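Local structure of S-adenosylmethionine tRNA ribosyltransferase (Rhodococcus sp., 2NS0) at residues E9-A14 with A31-P36; V61-A66 with R71-P76. The protein is of unestablished function but may act as an S-adenosylmethionine tRNA ribosyltransferase, and probably belongs to the helix-turn-helix class. All blocks are in the same frame, centred on the assembly; numbering follows the deposited sequence.

Contact 1: residues E9-A14 with A31-P36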
ATOM      1  N   GLU A   9       6.980   4.134  -0.033  1.00 17.49           N
ATOM      2  CA  GLU A   9       7.361   2.782  -0.347  1.00 19.44           C
ATOM      3  C   GLU A   9       7.920   2.044   0.864  1.00 19.46           C
ATOM      4  O   GLU A   9       7.561   0.891   1.104  1.00 19.54           O
ATOM      5  CB  GLU A   9       8.285   2.729  -1.566  1.00 18.72           C
ATOM      6  CG  GLU A   9       7.537   3.045  -2.897  1.00 19.52           C
ATOM      7  CD  GLU A   9       8.496   3.421  -4.036  1.00 22.84           C
ATOM      8  OE1 GLU A   9       9.669   2.974  -3.995  1.00 28.17           O
ATOM      9  OE2 GLU A   9       8.100   4.184  -4.946  1.00 25.33           O
ATOM     10  N   GLU A  10       8.797   2.707   1.607  1.00 19.87           N
ATOM     11  CA  GLU A  10       9.464   2.137   2.792  1.00 20.38           C
ATOM     12  C   GLU A  10       8.462   1.886   3.886  1.00 19.81           C
ATOM     13  O   GLU A  10       8.566   0.918   4.604  1.00 20.00           O
ATOM     14  CB  GLU A  10      10.570   3.088   3.292  1.00 20.69           C
ATOM     15  CG  GLU A  10      10.959   2.939   4.790  1.00 23.39           C
ATOM     16  CD  GLU A  10      11.560   1.580   5.163  1.00 27.95           C
ATOM     17  OE1 GLU A  10      11.726   0.729   4.263  1.00 31.47           O
ATOM     18  OE2 GLU A  10      11.878   1.357   6.376  1.00 29.97           O
ATOM     19  N   CYS A  11       7.458   2.751   3.990  1.00 20.48           N
ATOM     20  CA  CYS A  11       6.394   2.566   4.974  1.00 19.94           C
ATOM     21  C   CYS A  11       5.507   1.358   4.643  1.00 19.67           C
ATOM     22  O   CYS A  11       5.185   0.595   5.553  1.00 20.50           O
ATOM     23  CB  CYS A  11       5.556   3.831   5.118  1.00 19.83           C
ATOM     24  SG  CYS A  11       4.267   3.632   6.356  1.00 22.94           S
ATOM     25  N   ILE A  12       5.102   1.188   3.375  1.00 19.10           N
ATOM     26  CA  ILE A  12       4.393  -0.040   2.937  1.00 18.10           C
ATOM     27  C   ILE A  12       5.190  -1.280   3.344  1.00 19.09           C
ATOM     28  O   ILE A  12       4.634  -2.229   3.951  1.00 18.73           O
ATOM     29  CB  ILE A  12       4.102  -0.060   1.409  1.00 18.93           C
ATOM     30  CG1 ILE A  12       3.053   0.985   1.042  1.00 17.69           C
ATOM     31  CG2 ILE A  12       3.554  -1.460   0.943  1.00 19.34           C
ATOM     32  CD1 ILE A  12       3.026   1.380  -0.450  1.00 17.17           C
ATOM     33  N   ARG A  13       6.493  -1.281   3.045  1.00 18.59           N
ATOM     34  CA  ARG A  13       7.357  -2.455   3.367  1.00 19.53           C
ATOM     35  C   ARG A  13       7.434  -2.670   4.862  1.00 19.27           C
ATOM     36  O   ARG A  13       7.330  -3.778   5.329  1.00 21.07           O
ATOM     37  CB  ARG A  13       8.773  -2.326   2.805  1.00 18.34           C
ATOM     38  CG  ARG A  13       8.806  -2.418   1.295  1.00 19.83           C
ATOM     39  CD  ARG A  13      10.233  -2.412   0.806  1.00 22.55           C
ATOM     40  NE  ARG A  13      10.328  -2.314  -0.640  1.00 20.59           N
ATOM     41  CZ  ARG A  13      10.889  -1.305  -1.291  1.00 24.79           C
ATOM     42  NH1 ARG A  13      11.362  -0.273  -0.622  1.00 29.39           N
ATOM     43  NH2 ARG A  13      10.972  -1.316  -2.619  1.00 23.86           N
ATOM     44  N   ALA A  14       7.602  -1.595   5.601  1.00 19.63           N
ATOM     45  CA  ALA A  14       7.761  -1.665   7.037  1.00 20.39           C
ATOM     46  C   ALA A  14       6.495  -2.204   7.675  1.00 21.06           C
ATOM     47  O   ALA A  14       6.581  -3.033   8.590  1.00 20.98           O
ATOM     48  CB  ALA A  14       8.073  -0.290   7.605  1.00 20.66           C
ATOM     49  N   ALA A  31      -0.877   5.863   5.229  1.00 18.68           N
ATOM     50  CA  ALA A  31      -1.058   7.307   5.388  1.00 18.27           C
ATOM     51  C   ALA A  31      -0.979   7.721   6.865  1.00 18.54           C
ATOM     52  O   ALA A  31      -0.356   8.728   7.162  1.00 18.46           O
ATOM     53  CB  ALA A  31      -2.343   7.766   4.769  1.00 17.48           C
ATOM     54  N   ARG A  32      -1.573   6.936   7.770  1.00 18.91           N
ATOM     55  CA  ARG A  32      -1.601   7.255   9.194  1.00 19.68           C
ATOM     56  C   ARG A  32      -0.204   7.071   9.765  1.00 19.29           C
ATOM     57  O   ARG A  32       0.193   7.777  10.666  1.00 18.64           O
ATOM     58  CB  ARG A  32      -2.572   6.371   9.999  1.00 20.31           C
ATOM     59  CG  ARG A  32      -4.094   6.738   9.952  1.00 22.31           C
ATOM     60  CD  ARG A  32      -5.033   5.835  10.909  1.00 20.88           C
ATOM     61  NE  ARG A  32      -6.463   6.166  10.735  1.00 25.24           N
ATOM     62  CZ  ARG A  32      -7.105   7.195  11.331  1.00 31.04           C
ATOM     63  NH1 ARG A  32      -6.499   8.034  12.199  1.00 30.75           N
ATOM     64  NH2 ARG A  32      -8.390   7.391  11.088  1.00 32.78           N
ATOM     65  N   ALA A  33       0.534   6.092   9.273  1.00 19.82           N
ATOM     66  CA  ALA A  33       1.873   5.861   9.822  1.00 19.80           C
ATOM     67  C   ALA A  33       2.788   7.018   9.451  1.00 20.03           C
ATOM     68  O   ALA A  33       3.556   7.421  10.271  1.00 20.01           O
ATOM     69  CB  ALA A  33       2.459   4.533   9.352  1.00 19.73           C
ATOM     70  N   VAL A  34       2.704   7.550   8.225  1.00 20.56           N
ATOM     71  CA  VAL A  34       3.526   8.710   7.823  1.00 21.01           C
ATOM     72  C   VAL A  34       3.001  10.076   8.290  1.00 20.83           C
ATOM     73  O   VAL A  34       3.793  10.953   8.538  1.00 20.95           O
ATOM     74  CB  VAL A  34       3.867   8.756   6.301  1.00 21.77           C
ATOM     75  CG1 VAL A  34       4.647   7.486   5.873  1.00 22.82           C
ATOM     76  CG2 VAL A  34       2.626   8.884   5.466  1.00 22.77           C
ATOM     77  N   ALA A  35       1.677  10.240   8.424  1.00 19.97           N
ATOM     78  CA  ALA A  35       1.064  11.534   8.701  1.00 18.77           C
ATOM     79  C   ALA A  35      -0.181  11.382   9.598  1.00 18.56           C
ATOM     80  O   ALA A  35      -1.302  11.695   9.191  1.00 18.18           O
ATOM     81  CB  ALA A  35       0.715  12.261   7.373  1.00 19.17           C
ATOM     82  N   PRO A  36       0.025  10.923  10.828  1.00 18.26           N
ATOM     83  CA  PRO A  36      -1.031  10.545  11.765  1.00 19.38           C
ATOM     84  C   PRO A  36      -2.043  11.686  12.006  1.00 20.03           C
ATOM     85  O   PRO A  36      -3.251  11.456  12.135  1.00 19.66           O
ATOM     86  CB  PRO A  36      -0.251  10.198  13.040  1.00 18.79           C
ATOM     87  CG  PRO A  36       1.069  10.921  12.904  1.00 18.99           C
ATOM     88  CD  PRO A  36       1.357  10.761  11.431  1.00 19.23           C
TER
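The sulfur of Cys-11 is met by two groups: its SG lies 3.6 Å from the methyl CB of Ala-33 and 3.9 Å from CG1 of Val-34. Both touches are apolar, and no hydrogen bond joins the two segments. The two partners come from different directions. The CB-SG bond of Cys-11 aims almost straight at the Ala-33 methyl, with an angle of about 155° at the sulfur from CB of Cys-11 to CB of Ala-33, an end-on approach. CG1 of Val-34 instead lies alongside that bond, and it also touches CB of Cys-11 at 3.8 Å. Seen from SG, the two methyls stand nearly at right angles. SG stands anti to the backbone N of Cys-11 (chi1 -179°), which carries it across toward helix 27-34. On the other side, Val-34 turns CG1 to the cysteine by holding it anti to its own carbonyl carbon.

In the fold this is the outer edge of the packing between helix 5-18 and helix 27-34, in a compact three-helix bundle consistent with the helix-turn-helix relationship of the family. Val-30, one turn back along helix 27-34, continues the apolar seam by touching both Cys-11 and Ile-12, and Ile-12 reaches on to Ala-49 and Leu-53 of helix 43-55. Val-34 also leans on Leu-42. The seam is slender: only 104 Å² is buried between the segments, and CA of Cys-11 stays 7.4 Å from CA of Val-34. Ala-33 is exposed, consistent with a contact at the surface. The second helix stops right here. Ala-35 is the first residue to leave helical angles, but its N still bonds to O of Ala-31 at 2.8 Å, finishing the turn that presents Ala-33 and Val-34 to Cys-11.

Contact 2: residues V61-A66 with R71-P76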
ATOM      1  N   VAL A  61      -1.971  -5.926  -4.838  1.00 18.94           N
ATOM      2  CA  VAL A  61      -3.079  -5.164  -4.300  1.00 19.44           C
ATOM      3  C   VAL A  61      -4.324  -5.969  -4.679  1.00 20.13           C
ATOM      4  O   VAL A  61      -4.419  -6.477  -5.827  1.00 20.23           O
ATOM      5  CB  VAL A  61      -3.145  -3.742  -4.956  1.00 19.42           C
ATOM      6  CG1 VAL A  61      -4.428  -3.006  -4.533  1.00 20.46           C
ATOM      7  CG2 VAL A  61      -1.850  -2.911  -4.694  1.00 17.47           C
ATOM      8  N   THR A  62      -5.255  -6.114  -3.729  1.00 20.18           N
ATOM      9  CA  THR A  62      -6.495  -6.847  -3.959  1.00 20.14           C
ATOM     10  C   THR A  62      -7.707  -6.008  -3.596  1.00 19.81           C
ATOM     11  O   THR A  62      -7.644  -5.102  -2.773  1.00 20.43           O
ATOM     12  CB  THR A  62      -6.574  -8.213  -3.187  1.00 19.66           C
ATOM     13  OG1 THR A  62      -6.666  -7.969  -1.783  1.00 22.34           O
ATOM     14  CG2 THR A  62      -5.335  -9.129  -3.483  1.00 22.29           C
ATOM     15  N   GLN A  63      -8.815  -6.322  -4.243  1.00 19.39           N
ATOM     16  CA  GLN A  63     -10.101  -5.737  -3.929  1.00 18.81           C
ATOM     17  C   GLN A  63     -11.136  -6.839  -4.083  1.00 17.97           C
ATOM     18  O   GLN A  63     -11.222  -7.494  -5.114  1.00 16.31           O
ATOM     19  CB  GLN A  63     -10.410  -4.589  -4.871  1.00 18.16           C
ATOM     20  CG  GLN A  63     -11.607  -3.845  -4.387  1.00 21.76           C
ATOM     21  CD  GLN A  63     -11.888  -2.644  -5.222  1.00 23.23           C
ATOM     22  OE1 GLN A  63     -11.731  -1.523  -4.753  1.00 28.13           O
ATOM     23  NE2 GLN A  63     -12.317  -2.854  -6.457  1.00 20.34           N
ATOM     24  N   LYS A  64     -11.907  -7.047  -3.031  1.00 18.44           N
ATOM     25  CA  LYS A  64     -12.832  -8.142  -2.972  1.00 18.68           C
ATOM     26  C   LYS A  64     -12.217  -9.492  -3.351  1.00 18.69           C
ATOM     27  O   LYS A  64     -12.861 -10.316  -4.015  1.00 18.06           O
ATOM     28  CB  LYS A  64     -14.065  -7.807  -3.828  1.00 20.01           C
ATOM     29  CG  LYS A  64     -14.693  -6.523  -3.332  1.00 18.19           C
ATOM     30  CD  LYS A  64     -15.775  -6.086  -4.158  1.00 18.62           C
ATOM     31  CE  LYS A  64     -16.153  -4.738  -3.691  1.00 20.11           C
ATOM     32  NZ  LYS A  64     -17.268  -4.303  -4.481  1.00 24.85           N
ATOM     33  N   GLY A  65     -10.995  -9.720  -2.886  1.00 18.63           N
ATOM     34  CA  GLY A  65     -10.291 -10.975  -3.129  1.00 20.11           C
ATOM     35  C   GLY A  65      -9.503 -11.095  -4.457  1.00 20.52           C
ATOM     36  O   GLY A  65      -8.640 -12.008  -4.606  1.00 21.67           O
ATOM     37  N   ALA A  66      -9.790 -10.210  -5.411  1.00 19.83           N
ATOM     38  CA  ALA A  66      -9.184 -10.228  -6.732  1.00 19.02           C
ATOM     39  C   ALA A  66      -7.961  -9.307  -6.814  1.00 19.15           C
ATOM     40  O   ALA A  66      -7.991  -8.204  -6.272  1.00 19.31           O
ATOM     41  CB  ALA A  66     -10.233  -9.820  -7.787  1.00 20.12           C
ATOM     42  N   ARG A  71      -4.099   1.957  -8.780  1.00 19.62           N
ATOM     43  CA  ARG A  71      -4.216   3.242  -9.481  1.00 20.99           C
ATOM     44  C   ARG A  71      -5.552   3.365 -10.199  1.00 21.23           C
ATOM     45  O   ARG A  71      -6.012   4.481 -10.446  1.00 22.33           O
ATOM     46  CB  ARG A  71      -3.009   3.475 -10.422  1.00 20.17           C
ATOM     47  CG  ARG A  71      -1.709   3.772  -9.654  1.00 23.21           C
ATOM     48  CD  ARG A  71      -0.476   3.338 -10.430  1.00 23.27           C
ATOM     49  NE  ARG A  71      -0.507   1.893 -10.710  1.00 26.31           N
ATOM     50  CZ  ARG A  71       0.557   1.187 -11.073  1.00 27.57           C
ATOM     51  NH1 ARG A  71       1.746   1.767 -11.208  1.00 26.83           N
ATOM     52  NH2 ARG A  71       0.432  -0.104 -11.304  1.00 27.24           N
ATOM     53  N   SER A  72      -6.178   2.223 -10.500  1.00 22.03           N
ATOM     54  CA  SER A  72      -7.475   2.134 -11.237  1.00 21.72           C
ATOM     55  C   SER A  72      -8.700   1.823 -10.388  1.00 20.92           C
ATOM     56  O   SER A  72      -9.806   2.218 -10.734  1.00 20.65           O
ATOM     57  CB  SER A  72      -7.408   1.031 -12.274  1.00 21.06           C
ATOM     58  OG  SER A  72      -6.479   1.396 -13.253  1.00 27.61           O
ATOM     59  N   ALA A  73      -8.482   1.073  -9.312  1.00 20.03           N
ATOM     60  CA  ALA A  73      -9.531   0.499  -8.445  1.00 20.56           C
ATOM     61  C   ALA A  73     -10.260   1.579  -7.658  1.00 20.91           C
ATOM     62  O   ALA A  73      -9.651   2.489  -7.134  1.00 20.35           O
ATOM     63  CB  ALA A  73      -8.932  -0.562  -7.455  1.00 20.58           C
ATOM     64  N   ARG A  74     -11.580   1.438  -7.584  1.00 21.97           N
ATOM     65  CA  ARG A  74     -12.457   2.355  -6.863  1.00 22.44           C
ATOM     66  C   ARG A  74     -12.726   1.797  -5.469  1.00 22.45           C
ATOM     67  O   ARG A  74     -13.128   0.648  -5.293  1.00 22.11           O
ATOM     68  CB  ARG A  74     -13.778   2.554  -7.638  1.00 22.63           C
ATOM     69  CG  ARG A  74     -14.878   3.257  -6.833  1.00 22.73           C
ATOM     70  CD  ARG A  74     -16.253   3.204  -7.538  1.00 23.41           C
ATOM     71  NE  ARG A  74     -16.195   3.774  -8.890  1.00 26.00           N
ATOM     72  CZ  ARG A  74     -16.313   5.080  -9.155  1.00 27.76           C
ATOM     73  NH1 ARG A  74     -16.516   5.946  -8.154  1.00 26.05           N
ATOM     74  NH2 ARG A  74     -16.238   5.523 -10.419  1.00 22.11           N
ATOM     75  N   GLY A  75     -12.479   2.626  -4.467  1.00 22.72           N
ATOM     76  CA  GLY A  75     -12.771   2.257  -3.105  1.00 22.58           C
ATOM     77  C   GLY A  75     -11.750   1.346  -2.462  1.00 22.68           C
ATOM     78  O   GLY A  75     -10.672   1.147  -3.010  1.00 24.02           O
ATOM     79  N   PRO A  76     -12.072   0.839  -1.253  1.00 22.15           N
ATOM     80  CA  PRO A  76     -11.153   0.124  -0.380  1.00 21.14           C
ATOM     81  C   PRO A  76     -10.436  -1.061  -1.025  1.00 19.85           C
ATOM     82  O   PRO A  76     -11.048  -1.886  -1.709  1.00 20.18           O
ATOM     83  CB  PRO A  76     -12.048  -0.333   0.791  1.00 21.61           C
ATOM     84  CG  PRO A  76     -13.136   0.676   0.850  1.00 22.86           C
ATOM     85  CD  PRO A  76     -13.396   1.017  -0.607  1.00 22.07           C
TER
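Gln-63 reaches across from the end of strand 59-63 to the backbone of Arg-74, Gly-75 and Pro-76, joining a beta-hairpin to the loop that follows it. The hairpin turns through a type I' turn from Gln-63 to Ala-66, closed by Gln-63 N to Ala-66 O (2.9 Å) and Ala-66 N to Gln-63 O (3.1 Å); such a hairpin is consistent with the wing of a winged-helix-like fold. Gly-65, at positive phi, takes angles at which a CB would collide with O of Lys-64. The Gln-63 chain is extended, CG anti to the backbone N (chi1 -170°), which carries the amide from the end of strand 59-63 to the loop. The loop meets it mostly with main-chain carbonyls: Arg-74 runs its side chain away from the strand, and the one side-chain neighbour is the methyl of Ala-73, beside the amide. Arg-47 gives weak hydrogen bonds to Ala-73 O (from NH1) and Gly-75 O (from NH2). With an alanine here in place of the glutamine the amide arm is gone, which would probably open a gap between hairpin and loop and leave the Arg-74 and Pro-76 carbonyls without this neighbour. CD of Gln-63 sits 3.5 Å from Arg-74 O, and its CG lies 3.4 Å from Pro-76 O.

How the contacts relate
Both segments of contact 1 precede those of contact 2 in the chain, and the chain's centre lies between the two sites. Their centres are 19 Å apart and their nearest atoms about 8 Å, so they do not touch. Contact 1 belongs to the helical half, between helices 5-18 and 27-34; contact 2 belongs to the three-stranded antiparallel sheet, where strand 59-63 is central, and to the loop leading to strand 78-81. Helix 43-55 lies between these regions and is touched both by helix 5-18 and by Val-61 of the central strand. The two are thus separate surface contacts on opposite sides of one small domain.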